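Side-chain contacts in core protein P7 (Pseudomonas phage phi12, PDB 2Q82), which is a structural component of the viral polymerase core, where, as in related cystoviruses, it probably assists core assembly and RNA packaging: residues P36-T39 and G40-V43; Q68-A71 and Y72-A76; D121-L124 and V125-M129. One frame throughout, in Å; residues are numbered along the deposited sequence.

Contact 1. Residues P36-T39 and G40-V43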
loop_
_atom_site.group_PDB
_atom_site.type_symbol
_atom_site.label_atom_id
_atom_site.label_comp_id
_atom_site.label_asym_id
_atom_site.label_seq_id
_atom_site.Cartn_x
_atom_site.Cartn_y
_atom_site.Cartn_z
ATOM N N PRO A 36 -21.527 5.783 -0.830
ATOM C CA PRO A 36 -22.707 4.977 -1.139
ATOM C C PRO A 36 -22.768 3.678 -0.434
ATOM O O PRO A 36 -21.795 3.267 0.157
ATOM C CB PRO A 36 -22.579 4.726 -2.629
ATOM C CG PRO A 36 -21.149 4.869 -2.901
ATOM C CD PRO A 36 -20.661 5.939 -2.007
ATOM N N VAL A 37 -23.926 3.034 -0.489
ATOM C CA VAL A 37 -24.046 1.700 0.059
ATOM C C VAL A 37 -24.070 0.879 -1.227
ATOM O O VAL A 37 -24.691 1.268 -2.217
ATOM C CB VAL A 37 -25.350 1.457 0.833
ATOM C CG1 VAL A 37 -25.419 0.006 1.264
ATOM C CG2 VAL A 37 -25.396 2.349 2.055
ATOM N N ILE A 38 -23.361 -0.236 -1.222
ATOM C CA ILE A 38 -23.293 -1.078 -2.396
ATOM C C ILE A 38 -23.449 -2.483 -1.905
ATOM O O ILE A 38 -22.665 -2.968 -1.101
ATOM C CB ILE A 38 -21.945 -0.917 -3.118
ATOM C CG1 ILE A 38 -21.804 0.525 -3.599
ATOM C CG2 ILE A 38 -21.887 -1.814 -4.331
ATOM C CD1 ILE A 38 -20.381 0.945 -3.941
ATOM N N THR A 39 -24.484 -3.133 -2.399
ATOM C CA THR A 39 -24.778 -4.480 -1.995
ATOM C C THR A 39 -23.616 -5.461 -2.044
ATOM O O THR A 39 -22.951 -5.616 -3.067
ATOM C CB THR A 39 -25.923 -5.031 -2.829
ATOM O OG1 THR A 39 -27.110 -4.283 -2.547
ATOM C CG2 THR A 39 -26.142 -6.490 -2.518
ATOM N N GLY A 40 -23.382 -6.129 -0.922
ATOM C CA GLY A 40 -22.324 -7.112 -0.868
ATOM C C GLY A 40 -20.908 -6.573 -0.856
ATOM O O GLY A 40 -19.956 -7.342 -0.952
ATOM N N PHE A 41 -20.755 -5.260 -0.747
ATOM C CA PHE A 41 -19.420 -4.676 -0.725
ATOM C C PHE A 41 -19.155 -3.812 0.471
ATOM O O PHE A 41 -20.029 -3.072 0.903
ATOM C CB PHE A 41 -19.175 -3.801 -1.942
ATOM C CG PHE A 41 -18.826 -4.566 -3.137
ATOM C CD1 PHE A 41 -19.820 -5.165 -3.901
ATOM C CD2 PHE A 41 -17.498 -4.749 -3.481
ATOM C CE1 PHE A 41 -19.491 -5.957 -4.984
ATOM C CE2 PHE A 41 -17.149 -5.536 -4.558
ATOM C CZ PHE A 41 -18.144 -6.144 -5.322
ATOM N N ASN A 42 -17.942 -3.883 1.001
ATOM C CA ASN A 42 -17.599 -2.996 2.096
ATOM C C ASN A 42 -17.182 -1.744 1.356
ATOM O O ASN A 42 -16.381 -1.805 0.432
ATOM C CB ASN A 42 -16.431 -3.528 2.902
ATOM C CG ASN A 42 -16.754 -4.826 3.575
ATOM O OD1 ASN A 42 -17.807 -4.971 4.186
ATOM N ND2 ASN A 42 -15.849 -5.785 3.469
ATOM N N VAL A 43 -17.734 -0.611 1.749
ATOM C CA VAL A 43 -17.431 0.628 1.070
ATOM C C VAL A 43 -16.711 1.578 1.998
ATOM O O VAL A 43 -17.089 1.723 3.155
ATOM C CB VAL A 43 -18.705 1.255 0.558
ATOM C CG1 VAL A 43 -18.427 2.623 -0.014
ATOM C CG2 VAL A 43 -19.305 0.348 -0.493
HETATM O O HOH W 1 -22.068 -1.651 1.306
#

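Contact 2. Residues Q68-A71 and Y72-A76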
loop_
_atom_site.group_PDB
_atom_site.type_symbol
_atom_site.label_atom_id
_atom_site.label_comp_id
_atom_site.label_asym_id
_atom_site.label_seq_id
_atom_site.Cartn_x
_atom_site.Cartn_y
_atom_site.Cartn_z
ATOM N N GLN A 68 -5.535 12.578 -3.872
ATOM C CA GLN A 68 -4.710 12.951 -4.998
ATOM C C GLN A 68 -3.493 12.042 -5.151
ATOM O O GLN A 68 -3.249 11.496 -6.226
ATOM C CB GLN A 68 -4.264 14.399 -4.812
ATOM C CG GLN A 68 -3.272 14.888 -5.823
ATOM C CD GLN A 68 -2.757 16.280 -5.510
ATOM O OE1 GLN A 68 -1.805 16.748 -6.129
ATOM N NE2 GLN A 68 -3.385 16.951 -4.545
ATOM N N ASP A 69 -2.738 11.848 -4.076
ATOM C CA ASP A 69 -1.544 11.029 -4.191
ATOM C C ASP A 69 -1.793 9.546 -4.405
ATOM O O ASP A 69 -1.083 8.893 -5.167
ATOM C CB ASP A 69 -0.632 11.231 -2.986
ATOM C CG ASP A 69 -0.094 12.644 -2.902
ATOM O OD1 ASP A 69 0.193 13.232 -3.963
ATOM O OD2 ASP A 69 0.041 13.155 -1.777
ATOM N N LEU A 70 -2.795 9.008 -3.735
ATOM C CA LEU A 70 -3.077 7.605 -3.888
ATOM C C LEU A 70 -3.594 7.328 -5.304
ATOM O O LEU A 70 -3.252 6.322 -5.905
ATOM C CB LEU A 70 -4.104 7.166 -2.863
ATOM C CG LEU A 70 -4.520 5.716 -2.955
ATOM C CD1 LEU A 70 -3.326 4.790 -2.759
ATOM C CD2 LEU A 70 -5.555 5.470 -1.898
ATOM N N ALA A 71 -4.422 8.231 -5.817
ATOM C CA ALA A 71 -4.975 8.077 -7.150
ATOM C C ALA A 71 -3.829 8.061 -8.150
ATOM O O ALA A 71 -3.820 7.293 -9.100
ATOM C CB ALA A 71 -5.914 9.220 -7.470
ATOM N N TYR A 72 -2.868 8.942 -7.928
ATOM C CA TYR A 72 -1.747 9.014 -8.817
ATOM C C TYR A 72 -1.012 7.670 -8.848
ATOM O O TYR A 72 -0.666 7.156 -9.915
ATOM C CB TYR A 72 -0.801 10.098 -8.360
ATOM C CG TYR A 72 0.393 10.131 -9.232
ATOM C CD1 TYR A 72 0.365 10.809 -10.443
ATOM C CD2 TYR A 72 1.530 9.416 -8.888
ATOM C CE1 TYR A 72 1.444 10.776 -11.289
ATOM C CE2 TYR A 72 2.614 9.371 -9.724
ATOM C CZ TYR A 72 2.567 10.054 -10.924
ATOM O OH TYR A 72 3.651 10.040 -11.748
ATOM N N VAL A 73 -0.782 7.108 -7.671
ATOM C CA VAL A 73 -0.088 5.835 -7.593
ATOM C C VAL A 73 -0.832 4.729 -8.357
ATOM O O VAL A 73 -0.240 4.006 -9.152
ATOM C CB VAL A 73 0.103 5.423 -6.146
ATOM C CG1 VAL A 73 0.661 4.027 -6.074
ATOM C CG2 VAL A 73 1.044 6.404 -5.468
ATOM N N PHE A 74 -2.130 4.602 -8.106
ATOM C CA PHE A 74 -2.926 3.591 -8.797
ATOM C C PHE A 74 -2.854 3.780 -10.311
ATOM O O PHE A 74 -2.787 2.815 -11.075
ATOM C CB PHE A 74 -4.398 3.689 -8.400
ATOM C CG PHE A 74 -4.699 3.238 -6.999
ATOM C CD1 PHE A 74 -3.816 2.427 -6.289
ATOM C CD2 PHE A 74 -5.928 3.553 -6.427
ATOM C CE1 PHE A 74 -4.154 1.948 -5.015
ATOM C CE2 PHE A 74 -6.276 3.085 -5.167
ATOM C CZ PHE A 74 -5.389 2.268 -4.458
ATOM N N GLY A 75 -2.882 5.036 -10.741
ATOM C CA GLY A 75 -2.887 5.316 -12.159
ATOM C C GLY A 75 -1.562 5.316 -12.884
ATOM O O GLY A 75 -1.500 5.007 -14.078
ATOM N N ALA A 76 -0.498 5.641 -12.165
ATOM C CA ALA A 76 0.820 5.725 -12.762
ATOM C C ALA A 76 1.834 4.709 -12.267
ATOM O O ALA A 76 2.813 4.449 -12.950
ATOM C CB ALA A 76 1.372 7.131 -12.579
#

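Contact 3. Residues D121-L124 and V125-M129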
loop_
_atom_site.group_PDB
_atom_site.type_symbol
_atom_site.label_atom_id
_atom_site.label_comp_id
_atom_site.label_asym_id
_atom_site.label_seq_id
_atom_site.Cartn_x
_atom_site.Cartn_y
_atom_site.Cartn_z
ATOM N N ASP A 121 -26.266 -12.718 -10.374
ATOM C CA ASP A 121 -26.637 -13.829 -11.243
ATOM C C ASP A 121 -25.967 -15.117 -10.795
ATOM O O ASP A 121 -26.575 -16.183 -10.818
ATOM C CB ASP A 121 -26.235 -13.561 -12.688
ATOM C CG ASP A 121 -27.063 -12.470 -13.337
ATOM O OD1 ASP A 121 -28.129 -12.113 -12.798
ATOM O OD2 ASP A 121 -26.644 -11.981 -14.405
ATOM N N GLU A 122 -24.714 -15.029 -10.384
ATOM C CA GLU A 122 -24.016 -16.238 -9.978
ATOM C C GLU A 122 -24.583 -16.774 -8.682
ATOM O O GLU A 122 -24.541 -17.973 -8.409
ATOM C CB GLU A 122 -22.526 -15.954 -9.847
ATOM C CG GLU A 122 -21.698 -17.113 -9.344
ATOM C CD GLU A 122 -21.882 -18.414 -10.132
ATOM O OE1 GLU A 122 -22.079 -18.375 -11.369
ATOM O OE2 GLU A 122 -21.798 -19.485 -9.494
ATOM N N GLN A 123 -25.147 -15.875 -7.892
ATOM C CA GLN A 123 -25.727 -16.261 -6.634
ATOM C C GLN A 123 -27.024 -17.056 -6.875
ATOM O O GLN A 123 -27.338 -17.973 -6.125
ATOM C CB GLN A 123 -25.954 -15.005 -5.791
ATOM C CG GLN A 123 -26.589 -15.249 -4.450
ATOM C CD GLN A 123 -25.999 -16.441 -3.709
ATOM O OE1 GLN A 123 -26.734 -17.209 -3.093
ATOM N NE2 GLN A 123 -24.676 -16.596 -3.757
ATOM N N LEU A 124 -27.759 -16.718 -7.934
ATOM C CA LEU A 124 -28.986 -17.440 -8.277
ATOM C C LEU A 124 -28.620 -18.872 -8.635
ATOM O O LEU A 124 -29.329 -19.821 -8.328
ATOM C CB LEU A 124 -29.663 -16.831 -9.499
ATOM C CG LEU A 124 -30.230 -15.424 -9.400
ATOM C CD1 LEU A 124 -30.903 -15.018 -10.705
ATOM C CD2 LEU A 124 -31.209 -15.386 -8.255
ATOM N N VAL A 125 -27.498 -18.995 -9.325
ATOM C CA VAL A 125 -27.004 -20.286 -9.768
ATOM C C VAL A 125 -26.700 -21.147 -8.557
ATOM O O VAL A 125 -27.055 -22.326 -8.482
ATOM C CB VAL A 125 -25.722 -20.109 -10.520
ATOM C CG1 VAL A 125 -25.095 -21.454 -10.804
ATOM C CG2 VAL A 125 -25.988 -19.353 -11.784
ATOM N N LYS A 126 -25.984 -20.514 -7.648
ATOM C CA LYS A 126 -25.579 -21.161 -6.419
ATOM C C LYS A 126 -26.766 -21.520 -5.599
ATOM O O LYS A 126 -26.781 -22.566 -4.982
ATOM C CB LYS A 126 -24.691 -20.243 -5.577
ATOM C CG LYS A 126 -23.345 -20.016 -6.223
ATOM C CD LYS A 126 -22.236 -19.590 -5.259
ATOM C CE LYS A 126 -20.857 -19.867 -5.888
ATOM N NZ LYS A 126 -19.749 -19.178 -5.185
ATOM N N ALA A 127 -27.774 -20.661 -5.565
ATOM C CA ALA A 127 -28.945 -20.948 -4.772
ATOM C C ALA A 127 -29.771 -22.046 -5.414
ATOM O O ALA A 127 -30.530 -22.733 -4.740
ATOM C CB ALA A 127 -29.771 -19.704 -4.606
ATOM N N ASN A 128 -29.633 -22.206 -6.722
ATOM C CA ASN A 128 -30.404 -23.221 -7.410
ATOM C C ASN A 128 -29.788 -24.607 -7.327
ATOM O O ASN A 128 -30.419 -25.563 -7.743
ATOM C CB ASN A 128 -30.586 -22.854 -8.888
ATOM C CG ASN A 128 -31.874 -23.423 -9.480
ATOM O OD1 ASN A 128 -32.916 -23.420 -8.826
ATOM N ND2 ASN A 128 -31.809 -23.893 -10.730
HETATM N N MSE A 129 -28.576 -24.765 -6.801
HETATM C CA MSE A 129 -28.054 -26.126 -6.808
HETATM C C MSE A 129 -28.771 -27.140 -5.936
HETATM O O MSE A 129 -30.015 -27.092 -5.837
HETATM O OXT MSE A 129 -28.057 -28.003 -5.397
HETATM C CB MSE A 129 -26.553 -26.212 -6.512
HETATM C CG MSE A 129 -25.859 -25.063 -5.837
HETATM SE SE MSE A 129 -24.172 -24.971 -6.739
HETATM C CE MSE A 129 -24.913 -25.519 -8.433
#

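Contact 1. Residues P36-T39 and G40-V43
Ile-38 and Phe-41 close a type II beta turn, Phe-41 N giving its hydrogen to Ile-38 O at 3.0 Å with an N-H...O angle of 154°; Gly-40 takes the third place with a positive phi of 73°, as this turn type requires. The donor stands 32° out of the Ile-38 carbonyl plane. Beyond the turn the chain doubles back, and a water bridges the two arms, accepting from Ile-38 N and donating to Phe-41 O. Ile-38 reaches across with both branches. Its CG2, anti to the backbone N, lies 4.0 Å from Phe-41 CD1 and meets the ring obliquely, while CD1 rests 3.7 Å from Val-43 CG2, the two side chains crossing at about a right angle. The same Phe-41 CD1 also comes to 3.3 Å from Thr-39 O, which lies at the ring edge, near its plane. Farther from the turn, Val-43 CG1 sits 3.4 Å from Pro-36 O. Val-60 of strand 59-63 and Met-112 of helix 112-127 both touch Ile-38 and Phe-41, setting the loop against the sheet and that helix. The Phe-41 N to Ile-38 O bond and the water between Ile-38 N and Phe-41 O thus span the two arms, whereas the buried Ile-38 packs with Phe-41 and Val-43, themselves only partly covered, against Val-60.

Contact 2. Residues Q68-A71 and Y72-A76
Helix 68-76, one of the helices packed around the parallel sheet, carries this contact in successive i to i+4 backbone bonds, with Leu-70 and Phe-74, one turn apart, meeting both through the main chain and through their side chains. Phe-74 N points almost straight at Leu-70 O, 3.0 Å away with an N-H...O angle of 172°, and Gly-75 N follows on Ala-71 O at 2.9 Å. Leu-70 CD1 lies over one face of the Phe-74 ring in a CH-pi contact, 4.0 Å from the centroid and 26° off the ring normal, displaced toward the CE1-CZ rim. Leu-70 CG is anti to its N (chi1 178°), whereas the phenyl CG stands beside its own N; these two choices bring branch and ring together on the same flank. Leu-70 O lies over the same face of the ring, nearer its CG end, 3.6 Å from Phe-74 CG. On a different flank, Val-73 CG2 comes to 3.3 Å from Asp-69 O, and Ala-76 CB rests above the Tyr-72 ring, offset toward its rim. Asp-69 OD1 forms a salt bridge with Arg-77 of the second subunit, which also makes a cation-pi contact with Tyr-72. One flank of the helix therefore faces the dimer partner; Leu-70 and Phe-74 pack on Leu-63 of strand 59-63, while Ala-71 and Tyr-72 touch Glu-103 of helix 98-103.

Contact 3. Residues D121-L124 and V125-M129
Asp-121 O receives Val-125 N in a weak bond of 3.3 Å, and Val-125 CG2 lies against the same oxygen. Glu-122 does more: its O accepts Lys-126 N at 3.0 Å, and its side chain, anti to the backbone N at chi1 and bent at chi2 (53°), turns its carboxylate along the helix. OE2 then lies 3.7 Å from both CG and CE of Lys-126, across the lysine's extended hydrocarbon chain at an oblique angle, while OE1 faces Val-125. The charged atoms themselves stay apart, Glu-122 OE2 being 4.8 Å from Lys-126 NZ. Gln-123 crosses Lys-126 at about a right angle, with NE2 4.1 Å from the lysine CB; its O takes Ala-127 N at 2.8 Å. Leu-124 O closes the series with Asn-128 N, 2.9 Å away but more bent, at an N-H...O angle of 131°. Glu-122 also touches Leu-15, Gln-16 and Leu-19 of helix 15-23, joining the two terminal helices. Backbone hydrogen bonds and glancing side-chain packing hold residues 121-128 together; the carboxylate and ammonium probably attract each other across their gap, without the direct contact of a salt bridge.

From the N terminus, the chain passes through helix 15-23 and strand 25-30 before contact 1 closes the loop into strand 42-45, at one edge of the parallel sheet. Contact 2 follows on helix 68-76, on the opposite side of the chain's centre, where that helix meets the second subunit. Contact 3 comes last, at the C-terminal end of helix 112-127. The three lie in series, with none nested or crossed. The centres of contacts 1 and 2 are about 22 Å apart, those of contacts 2 and 3 about 37 Å. Helix 112-127 links contacts 1 and 3: its earlier turns touch Ile-38 and Phe-41 of the 36-43 loop, and farther along, Glu-122 touches helix 15-23.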